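Local coordinates for AvrA (Salmonella typhimurium, PDB 6BE0), which probably transfers acetyl groups from acetyl-CoA to serine and threonine residues of proteins, as a YopJ-family bacterial effector that binds inositol hexakisphosphate, at residues P224-K227 / A228-L232; E200-N203 / L204-I207; R157-A160 / A161-E165. One frame throughout, in Å; residues are numbered along the deposited sequence.

Contact 1: residues P224-K227 / A228-L232; sequences PSDK and ADRYL
The short helix 225-228 begins and unwinds within this turn, with P224 at its N-cap. A228 N donates to P224 O at 3.1 Å. D229 N donates to S225 O at 2.9 Å. After these two helical bonds the spacing tightens. R230 N reaches back only three residues, to K227 O, at 3.2 Å. It sits above that carbonyl plane, not on a lone pair. The same K227 O lies at the edge of the Y231 ring, 3.3 Å from CD2. The bend at chi2 (-76°) lays CD of K227 over one face of the R230 guanidinium, offset toward the rim and 3.7 Å from NH1. D226 OD2 is 4.4 Å from R230 NH2, well out of the guanidinium plane. Any attraction there is probably of charge alone, since no N-H points at the oxygen. The D229 carboxylate turns to partners beyond the turn, a salt bridge to R245 and a hydrogen bond to Y237. Y231 OH bonds D210. S225 N bonds E176 of strand 170-176. Such a pattern is characteristic of a single-turn helix running out into a loop, here leading toward helix 243-252, which carries the CoA-binding residues A243 and Q244.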
ATOM      1  N   PRO A 224       5.165  -5.949 -13.628  1.00 45.96           N
ATOM      2  CA  PRO A 224       4.558  -4.694 -14.085  1.00 45.70           C
ATOM      3  C   PRO A 224       3.076  -4.615 -13.729  1.00 46.19           C
ATOM      4  O   PRO A 224       2.485  -5.629 -13.353  1.00 46.42           O
ATOM      5  CB  PRO A 224       4.766  -4.734 -15.599  1.00 49.20           C
ATOM      6  CG  PRO A 224       4.815  -6.178 -15.928  1.00 50.59           C
ATOM      7  CD  PRO A 224       5.472  -6.848 -14.755  1.00 49.86           C
ATOM      8  N   SER A 225       2.492  -3.427 -13.850  1.00 43.15           N
ATOM      9  CA  SER A 225       1.130  -3.186 -13.382  1.00 41.67           C
ATOM     10  C   SER A 225       0.081  -4.006 -14.131  1.00 43.28           C
ATOM     11  O   SER A 225      -0.853  -4.525 -13.518  1.00 42.34           O
ATOM     12  CB  SER A 225       0.794  -1.698 -13.495  1.00 41.25           C
ATOM     13  OG  SER A 225       0.871  -1.257 -14.837  1.00 43.75           O
ATOM     14  N   ASP A 226       0.226  -4.121 -15.448  1.00 51.21           N
ATOM     15  CA  ASP A 226      -0.758  -4.844 -16.249  1.00 54.62           C
ATOM     16  C   ASP A 226      -0.820  -6.315 -15.837  1.00 54.21           C
ATOM     17  O   ASP A 226      -1.880  -6.938 -15.885  1.00 54.56           O
ATOM     18  CB  ASP A 226      -0.439  -4.726 -17.742  1.00 56.29           C
ATOM     19  CG  ASP A 226       0.936  -5.252 -18.090  1.00 60.44           C
ATOM     20  OD1 ASP A 226       1.896  -4.948 -17.350  1.00 64.82           O
ATOM     21  OD2 ASP A 226       1.058  -5.974 -19.100  1.00 71.43           O
ATOM     22  N   LYS A 227       0.318  -6.861 -15.424  1.00 50.76           N
ATOM     23  CA  LYS A 227       0.370  -8.230 -14.925  1.00 51.99           C
ATOM     24  C   LYS A 227      -0.263  -8.317 -13.539  1.00 50.87           C
ATOM     25  O   LYS A 227      -0.921  -9.302 -13.204  1.00 53.00           O
ATOM     26  CB  LYS A 227       1.814  -8.732 -14.877  1.00 51.05           C
ATOM     27  CG  LYS A 227       2.491  -8.818 -16.235  1.00 52.36           C
ATOM     28  CD  LYS A 227       2.025 -10.029 -17.031  1.00 63.20           C
ATOM     29  CE  LYS A 227       2.639 -11.325 -16.516  1.00 69.01           C
ATOM     30  NZ  LYS A 227       4.124 -11.337 -16.650  1.00 67.92           N
ATOM     31  N   ALA A 228      -0.059  -7.277 -12.737  1.00 39.20           N
ATOM     32  CA  ALA A 228      -0.583  -7.241 -11.377  1.00 36.99           C
ATOM     33  C   ALA A 228      -2.108  -7.182 -11.374  1.00 38.96           C
ATOM     34  O   ALA A 228      -2.753  -7.718 -10.475  1.00 44.80           O
ATOM     35  CB  ALA A 228      -0.007  -6.054 -10.620  1.00 35.04           C
ATOM     36  N   ASP A 229      -2.679  -6.531 -12.384  1.00 41.41           N
ATOM     37  CA  ASP A 229      -4.130  -6.394 -12.484  1.00 45.95           C
ATOM     38  C   ASP A 229      -4.819  -7.749 -12.629  1.00 47.37           C
ATOM     39  O   ASP A 229      -5.982  -7.903 -12.256  1.00 54.10           O
ATOM     40  CB  ASP A 229      -4.505  -5.493 -13.666  1.00 47.70           C
ATOM     41  CG  ASP A 229      -4.096  -4.043 -13.454  1.00 46.38           C
ATOM     42  OD1 ASP A 229      -3.822  -3.658 -12.298  1.00 40.45           O
ATOM     43  OD2 ASP A 229      -4.059  -3.284 -14.445  1.00 44.42           O
ATOM     44  N   ARG A 230      -4.100  -8.728 -13.167  1.00 62.72           N
ATOM     45  CA  ARG A 230      -4.654 -10.064 -13.363  1.00 66.40           C
ATOM     46  C   ARG A 230      -4.656 -10.869 -12.066  1.00 66.81           C
ATOM     47  O   ARG A 230      -5.363 -11.869 -11.951  1.00 69.39           O
ATOM     48  CB  ARG A 230      -3.865 -10.817 -14.435  1.00 67.31           C
ATOM     49  CG  ARG A 230      -3.757 -10.085 -15.760  1.00 67.00           C
ATOM     50  CD  ARG A 230      -2.868 -10.840 -16.732  1.00 68.70           C
ATOM     51  NE  ARG A 230      -2.506 -10.023 -17.887  1.00 79.92           N
ATOM     52  CZ  ARG A 230      -1.600 -10.366 -18.797  1.00 76.93           C
ATOM     53  NH1 ARG A 230      -0.950 -11.521 -18.694  1.00 78.72           N
ATOM     54  NH2 ARG A 230      -1.338  -9.552 -19.811  1.00 67.07           N
ATOM     55  N   TYR A 231      -3.864 -10.424 -11.093  1.00 46.43           N
ATOM     56  CA  TYR A 231      -3.721 -11.132  -9.823  1.00 39.73           C
ATOM     57  C   TYR A 231      -4.573 -10.524  -8.713  1.00 41.69           C
ATOM     58  O   TYR A 231      -5.212 -11.248  -7.946  1.00 44.34           O
ATOM     59  CB  TYR A 231      -2.256 -11.136  -9.375  1.00 33.73           C
ATOM     60  CG  TYR A 231      -1.388 -12.176 -10.051  1.00 36.16           C
ATOM     61  CD1 TYR A 231      -1.394 -13.497  -9.624  1.00 37.17           C
ATOM     62  CD2 TYR A 231      -0.550 -11.832 -11.102  1.00 36.80           C
ATOM     63  CE1 TYR A 231      -0.598 -14.448 -10.233  1.00 40.50           C
ATOM     64  CE2 TYR A 231       0.250 -12.777 -11.718  1.00 39.62           C
ATOM     65  CZ  TYR A 231       0.222 -14.083 -11.279  1.00 40.68           C
ATOM     66  OH  TYR A 231       1.020 -15.025 -11.889  1.00 41.91           O
ATOM     67  N   LEU A 232      -4.579  -9.198  -8.631  1.00 32.20           N
ATOM     68  CA  LEU A 232      -5.094  -8.507  -7.453  1.00 29.18           C
ATOM     69  C   LEU A 232      -6.585  -8.177  -7.545  1.00 33.77           C
ATOM     70  O   LEU A 232      -7.107  -7.937  -8.634  1.00 37.09           O
ATOM     71  CB  LEU A 232      -4.290  -7.227  -7.223  1.00 26.44           C
ATOM     72  CG  LEU A 232      -2.781  -7.455  -7.093  1.00 27.71           C
ATOM     73  CD1 LEU A 232      -2.036  -6.134  -6.966  1.00 23.74           C
ATOM     74  CD2 LEU A 232      -2.469  -8.360  -5.906  1.00 23.24           C
TER

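Contact 2: residues E200-N203 / L204-I207; sequences EFMN and LVKI
N203 ties back to E200 through a side-chain hydrogen bond, and E200 O in turn lies against L204. N203 ND2 donates to E200 OE1 at 2.8 Å. It meets the carboxylate on the syn side, 31° out of its plane, so the amide and the carboxylate are not coplanar. The N-H...O angle is 139°, a bent bond. The bend at chi2 of E200 (-72°) folds its carboxylate back toward N203. The other oxygen, OE2, is held by S235.

Two backbone bonds span the turn. L204 N donates to F201 O at 3.1 Å, and V205 N donates to M202 O at 3.2 Å. Both donors stand above the carbonyl planes, consistent with the three-residue spacing of a 3-10 turn. A water bridges N203 O, to which it donates, and I207 N, from which it accepts, at the start of the next helix.

Carbon atoms also lie close to the turn's carbonyl oxygens. L204 CG lies 3.2 Å from E200 O, and CD1 of the same leucine is 4.1 Å from E200 CB. V205 puts CG2 beside its own backbone N. That branch lies 3.2 Å from M202 O and meets M202 CE at 4.2 Å. M202 SD lies at the edge of the F201 ring, in its plane.

The turn links helix 186-199, which carries K195 and K196, two residues that bind inositol hexakisphosphate, to helix 205-212, with L204 at the N-cap. R131 of strand 125-133 bonds F201 O and makes a cation-pi contact with its ring. F201 also touches strand 111-117, so the turn lies against the central sheet.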
ATOM      1  N   GLU A 200      -8.204  -9.580   1.986  1.00 39.46           N
ATOM      2  CA  GLU A 200      -8.211 -10.309   0.721  1.00 41.14           C
ATOM      3  C   GLU A 200      -7.252 -11.493   0.780  1.00 40.05           C
ATOM      4  O   GLU A 200      -6.638 -11.854  -0.224  1.00 43.65           O
ATOM      5  CB  GLU A 200      -7.826  -9.381  -0.434  1.00 39.19           C
ATOM      6  CG  GLU A 200      -8.703  -8.143  -0.571  1.00 39.83           C
ATOM      7  CD  GLU A 200     -10.094  -8.454  -1.088  1.00 44.15           C
ATOM      8  OE1 GLU A 200     -10.405  -9.646  -1.304  1.00 44.89           O
ATOM      9  OE2 GLU A 200     -10.876  -7.498  -1.284  1.00 44.21           O
ATOM     10  N   PHE A 201      -7.135 -12.088   1.963  1.00 36.85           N
ATOM     11  CA  PHE A 201      -6.189 -13.172   2.204  1.00 36.90           C
ATOM     12  C   PHE A 201      -6.289 -14.282   1.158  1.00 38.26           C
ATOM     13  O   PHE A 201      -5.301 -14.614   0.505  1.00 37.82           O
ATOM     14  CB  PHE A 201      -6.409 -13.761   3.600  1.00 37.83           C
ATOM     15  CG  PHE A 201      -5.422 -14.834   3.967  1.00 43.07           C
ATOM     16  CD1 PHE A 201      -5.640 -16.153   3.601  1.00 42.24           C
ATOM     17  CD2 PHE A 201      -4.276 -14.524   4.680  1.00 36.95           C
ATOM     18  CE1 PHE A 201      -4.733 -17.139   3.934  1.00 40.20           C
ATOM     19  CE2 PHE A 201      -3.367 -15.506   5.017  1.00 37.50           C
ATOM     20  CZ  PHE A 201      -3.596 -16.816   4.644  1.00 39.09           C
ATOM     21  N   MET A 202      -7.480 -14.852   1.003  1.00 46.75           N
ATOM     22  CA  MET A 202      -7.685 -15.953   0.068  1.00 48.52           C
ATOM     23  C   MET A 202      -7.455 -15.523  -1.381  1.00 48.73           C
ATOM     24  O   MET A 202      -6.889 -16.275  -2.175  1.00 49.52           O
ATOM     25  CB  MET A 202      -9.096 -16.524   0.219  1.00 51.11           C
ATOM     26  CG  MET A 202      -9.387 -17.143   1.582  1.00 52.09           C
ATOM     27  SD  MET A 202      -8.241 -18.459   2.055  1.00 57.09           S
ATOM     28  CE  MET A 202      -8.334 -19.550   0.637  1.00 54.12           C
ATOM     29  N   ASN A 203      -7.895 -14.316  -1.724  1.00 49.70           N
ATOM     30  CA  ASN A 203      -7.735 -13.804  -3.083  1.00 49.27           C
ATOM     31  C   ASN A 203      -6.274 -13.572  -3.459  1.00 46.24           C
ATOM     32  O   ASN A 203      -5.955 -13.372  -4.632  1.00 50.05           O
ATOM     33  CB  ASN A 203      -8.511 -12.495  -3.257  1.00 48.61           C
ATOM     34  CG  ASN A 203     -10.005 -12.711  -3.421  1.00 52.26           C
ATOM     35  OD1 ASN A 203     -10.454 -13.792  -3.804  1.00 58.77           O
ATOM     36  ND2 ASN A 203     -10.784 -11.672  -3.143  1.00 52.84           N
ATOM     37  N   LEU A 204      -5.393 -13.599  -2.462  1.00 41.02           N
ATOM     38  CA  LEU A 204      -3.974 -13.332  -2.673  1.00 39.85           C
ATOM     39  C   LEU A 204      -3.123 -14.595  -2.569  1.00 40.70           C
ATOM     40  O   LEU A 204      -1.894 -14.526  -2.595  1.00 40.86           O
ATOM     41  CB  LEU A 204      -3.488 -12.293  -1.665  1.00 40.78           C
ATOM     42  CG  LEU A 204      -4.052 -10.892  -1.891  1.00 36.36           C
ATOM     43  CD1 LEU A 204      -3.825 -10.022  -0.669  1.00 42.10           C
ATOM     44  CD2 LEU A 204      -3.423 -10.265  -3.125  1.00 38.39           C
ATOM     45  N   VAL A 205      -3.772 -15.746  -2.450  1.00 41.63           N
ATOM     46  CA  VAL A 205      -3.048 -17.009  -2.401  1.00 42.45           C
ATOM     47  C   VAL A 205      -2.287 -17.237  -3.705  1.00 43.46           C
ATOM     48  O   VAL A 205      -1.124 -17.635  -3.688  1.00 51.06           O
ATOM     49  CB  VAL A 205      -3.997 -18.200  -2.145  1.00 44.27           C
ATOM     50  CG1 VAL A 205      -3.257 -19.526  -2.285  1.00 45.61           C
ATOM     51  CG2 VAL A 205      -4.624 -18.091  -0.764  1.00 43.72           C
ATOM     52  N   LYS A 206      -2.945 -16.978  -4.830  1.00 45.51           N
ATOM     53  CA  LYS A 206      -2.376 -17.286  -6.139  1.00 47.05           C
ATOM     54  C   LYS A 206      -1.067 -16.544  -6.416  1.00 47.31           C
ATOM     55  O   LYS A 206      -0.104 -17.143  -6.893  1.00 50.29           O
ATOM     56  CB  LYS A 206      -3.384 -16.971  -7.249  1.00 48.75           C
ATOM     57  CG  LYS A 206      -2.884 -17.342  -8.641  1.00 54.05           C
ATOM     58  CD  LYS A 206      -3.995 -17.309  -9.680  1.00 61.03           C
ATOM     59  CE  LYS A 206      -3.462 -17.606 -11.079  1.00 65.34           C
ATOM     60  NZ  LYS A 206      -2.818 -18.949 -11.175  1.00 65.14           N
ATOM     61  N   ILE A 207      -1.028 -15.247  -6.126  1.00 45.87           N
ATOM     62  CA  ILE A 207       0.166 -14.454  -6.415  1.00 45.84           C
ATOM     63  C   ILE A 207       1.326 -14.892  -5.520  1.00 42.99           C
ATOM     64  O   ILE A 207       2.485 -14.871  -5.936  1.00 43.58           O
ATOM     65  CB  ILE A 207      -0.091 -12.935  -6.241  1.00 40.18           C
ATOM     66  CG1 ILE A 207       1.138 -12.135  -6.685  1.00 39.72           C
ATOM     67  CG2 ILE A 207      -0.460 -12.603  -4.800  1.00 38.29           C
ATOM     68  CD1 ILE A 207       0.880 -10.648  -6.852  1.00 38.33           C
TER
HETATM   69  O   HOH W   1      -3.641 -13.467  -6.146  1.00 34.24           O

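Contact 3: residues R157-A160 / A161-E165; sequences RTKA and ALERE
A161 starts the second half by donating its N to R157 O at 3.1 Å. Its CB lies close to the carbonyl oxygens of R157 and T158. A161 also touches V94 of helix 94-106. L162 N follows with a bond to T158 O at 3.1 Å, and a weak second one to K159 O. With CG anti to the backbone N (chi1 -174°), the side chain of L162 packs on V98 and I101 of helix 94-106 and on C170 and F172 of strand 170-176. This is the buried face of the helix in the beta-alpha-beta unit formed by strand 136-143, helix 151-164 and strand 170-176. T158 and K159 also touch F172 of that strand.

E163 N donates to K159 O at 3.0 Å. The E163 and K159 side chains are extended and cross at an angle. E163 OE2 lies 3.4 Å from K159 CE, and K159 NZ stays 4.6 Å from E163 OE2. The charges probably attract, but they are beyond a salt bridge.

R164 N donates to A160 O at 3.1 Å. The bend at chi3 (-73°) brings the R164 guanidinium back along the helix, and chi4 (-81°) turns one face to A160 O, which sits 3.6 Å above its centre. The positive group probably helps to polarise this carbonyl. R164 NH1 also comes within 4.1 Å of A160 CB.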
ATOM      1  N   ARG A 157      18.131  -4.615  -5.361  1.00 46.12           N
ATOM      2  CA  ARG A 157      18.729  -4.153  -4.114  1.00 46.46           C
ATOM      3  C   ARG A 157      18.032  -4.794  -2.923  1.00 45.50           C
ATOM      4  O   ARG A 157      18.679  -5.257  -1.982  1.00 46.22           O
ATOM      5  CB  ARG A 157      18.649  -2.631  -4.002  1.00 46.27           C
ATOM      6  CG  ARG A 157      19.404  -2.065  -2.807  1.00 47.44           C
ATOM      7  CD  ARG A 157      19.132  -0.582  -2.618  1.00 49.28           C
ATOM      8  NE  ARG A 157      19.463   0.197  -3.808  1.00 56.16           N
ATOM      9  CZ  ARG A 157      19.217   1.496  -3.944  1.00 61.89           C
ATOM     10  NH1 ARG A 157      18.631   2.172  -2.961  1.00 55.59           N
ATOM     11  NH2 ARG A 157      19.554   2.122  -5.066  1.00 62.68           N
ATOM     12  N   THR A 158      16.703  -4.815  -2.973  1.00 38.92           N
ATOM     13  CA  THR A 158      15.900  -5.349  -1.884  1.00 38.27           C
ATOM     14  C   THR A 158      15.992  -6.869  -1.838  1.00 38.59           C
ATOM     15  O   THR A 158      16.038  -7.461  -0.761  1.00 38.62           O
ATOM     16  CB  THR A 158      14.423  -4.928  -2.019  1.00 37.32           C
ATOM     17  OG1 THR A 158      14.346  -3.507  -2.182  1.00 37.20           O
ATOM     18  CG2 THR A 158      13.622  -5.344  -0.791  1.00 37.16           C
ATOM     19  N   LYS A 159      16.020  -7.497  -3.010  1.00 44.25           N
ATOM     20  CA  LYS A 159      16.163  -8.947  -3.098  1.00 44.27           C
ATOM     21  C   LYS A 159      17.465  -9.400  -2.450  1.00 45.28           C
ATOM     22  O   LYS A 159      17.486 -10.364  -1.687  1.00 46.70           O
ATOM     23  CB  LYS A 159      16.116  -9.411  -4.557  1.00 45.31           C
ATOM     24  CG  LYS A 159      16.376 -10.903  -4.732  1.00 49.16           C
ATOM     25  CD  LYS A 159      16.056 -11.379  -6.140  1.00 52.65           C
ATOM     26  CE  LYS A 159      16.275 -12.880  -6.272  1.00 52.80           C
ATOM     27  NZ  LYS A 159      15.698 -13.433  -7.530  1.00 57.39           N
ATOM     28  N   ALA A 160      18.549  -8.694  -2.757  1.00 41.83           N
ATOM     29  CA  ALA A 160      19.867  -9.046  -2.239  1.00 43.40           C
ATOM     30  C   ALA A 160      19.950  -8.814  -0.734  1.00 42.89           C
ATOM     31  O   ALA A 160      20.599  -9.576  -0.018  1.00 43.76           O
ATOM     32  CB  ALA A 160      20.945  -8.248  -2.954  1.00 45.02           C
ATOM     33  N   ALA A 161      19.294  -7.758  -0.263  1.00 41.77           N
ATOM     34  CA  ALA A 161      19.264  -7.449   1.161  1.00 41.66           C
ATOM     35  C   ALA A 161      18.639  -8.601   1.934  1.00 40.95           C
ATOM     36  O   ALA A 161      19.093  -8.957   3.022  1.00 41.51           O
ATOM     37  CB  ALA A 161      18.494  -6.162   1.413  1.00 40.94           C
ATOM     38  N   LEU A 162      17.596  -9.184   1.352  1.00 41.27           N
ATOM     39  CA  LEU A 162      16.883 -10.287   1.977  1.00 40.98           C
ATOM     40  C   LEU A 162      17.693 -11.581   1.901  1.00 41.47           C
ATOM     41  O   LEU A 162      17.697 -12.373   2.843  1.00 41.64           O
ATOM     42  CB  LEU A 162      15.518 -10.475   1.313  1.00 39.94           C
ATOM     43  CG  LEU A 162      14.575 -11.498   1.952  1.00 39.93           C
ATOM     44  CD1 LEU A 162      14.253 -11.125   3.391  1.00 39.45           C
ATOM     45  CD2 LEU A 162      13.300 -11.619   1.133  1.00 40.23           C
ATOM     46  N   GLU A 163      18.378 -11.788   0.781  1.00 52.75           N
ATOM     47  CA  GLU A 163      19.225 -12.965   0.612  1.00 54.24           C
ATOM     48  C   GLU A 163      20.314 -13.032   1.681  1.00 55.08           C
ATOM     49  O   GLU A 163      20.704 -14.118   2.108  1.00 55.90           O
ATOM     50  CB  GLU A 163      19.864 -12.973  -0.780  1.00 55.78           C
ATOM     51  CG  GLU A 163      18.920 -13.395  -1.900  1.00 58.46           C
ATOM     52  CD  GLU A 163      19.565 -13.309  -3.277  1.00 71.06           C
ATOM     53  OE1 GLU A 163      20.744 -12.901  -3.362  1.00 72.55           O
ATOM     54  OE2 GLU A 163      18.889 -13.647  -4.273  1.00 66.93           O
ATOM     55  N   ARG A 164      20.797 -11.872   2.115  1.00 62.53           N
ATOM     56  CA  ARG A 164      21.869 -11.819   3.107  1.00 62.99           C
ATOM     57  C   ARG A 164      21.422 -12.345   4.471  1.00 59.39           C
ATOM     58  O   ARG A 164      22.241 -12.828   5.252  1.00 61.60           O
ATOM     59  CB  ARG A 164      22.400 -10.392   3.247  1.00 60.92           C
ATOM     60  CG  ARG A 164      23.520 -10.067   2.267  1.00 62.92           C
ATOM     61  CD  ARG A 164      24.155  -8.713   2.543  1.00 70.94           C
ATOM     62  NE  ARG A 164      23.288  -7.603   2.154  1.00 72.51           N
ATOM     63  CZ  ARG A 164      23.168  -7.142   0.913  1.00 62.75           C
ATOM     64  NH1 ARG A 164      23.854  -7.695  -0.080  1.00 65.28           N
ATOM     65  NH2 ARG A 164      22.357  -6.124   0.661  1.00 63.08           N
ATOM     66  N   GLU A 165      20.128 -12.249   4.759  1.00 50.94           N
ATOM     67  CA  GLU A 165      19.589 -12.797   6.001  1.00 50.26           C
ATOM     68  C   GLU A 165      19.579 -14.323   5.942  1.00 53.88           C
ATOM     69  O   GLU A 165      19.426 -14.996   6.964  1.00 52.66           O
ATOM     70  CB  GLU A 165      18.179 -12.264   6.265  1.00 47.60           C
ATOM     71  CG  GLU A 165      18.108 -10.758   6.490  1.00 49.71           C
ATOM     72  CD  GLU A 165      18.770 -10.322   7.786  1.00 51.96           C
ATOM     73  OE1 GLU A 165      19.419  -9.254   7.791  1.00 60.06           O
ATOM     74  OE2 GLU A 165      18.636 -11.039   8.800  1.00 49.35           O
TER

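Overall arrangement
Along the chain contact 3 comes first, then contact 2, then contact 1. All belong to the YopJ-type acetyltransferase fold. Contacts 1 and 2 adjoin, with centres about 13 Å apart. L232 packs on L204 and I207, and Y231 packs on K206 and I207, so the loop after helix 225-228 rests on helix 205-212. Contact 3 stands apart, its centre about 24 Å from each of the others. Strand 170-176 follows its helix and also touches P224 and A228 of contact 1. The side chain of E200 in contact 2 is about 8 Å from bound inositol hexakisphosphate. The side chain of D229 in contact 1 is about 12 Å from coenzyme A. The pair thus comes near both ligand sites.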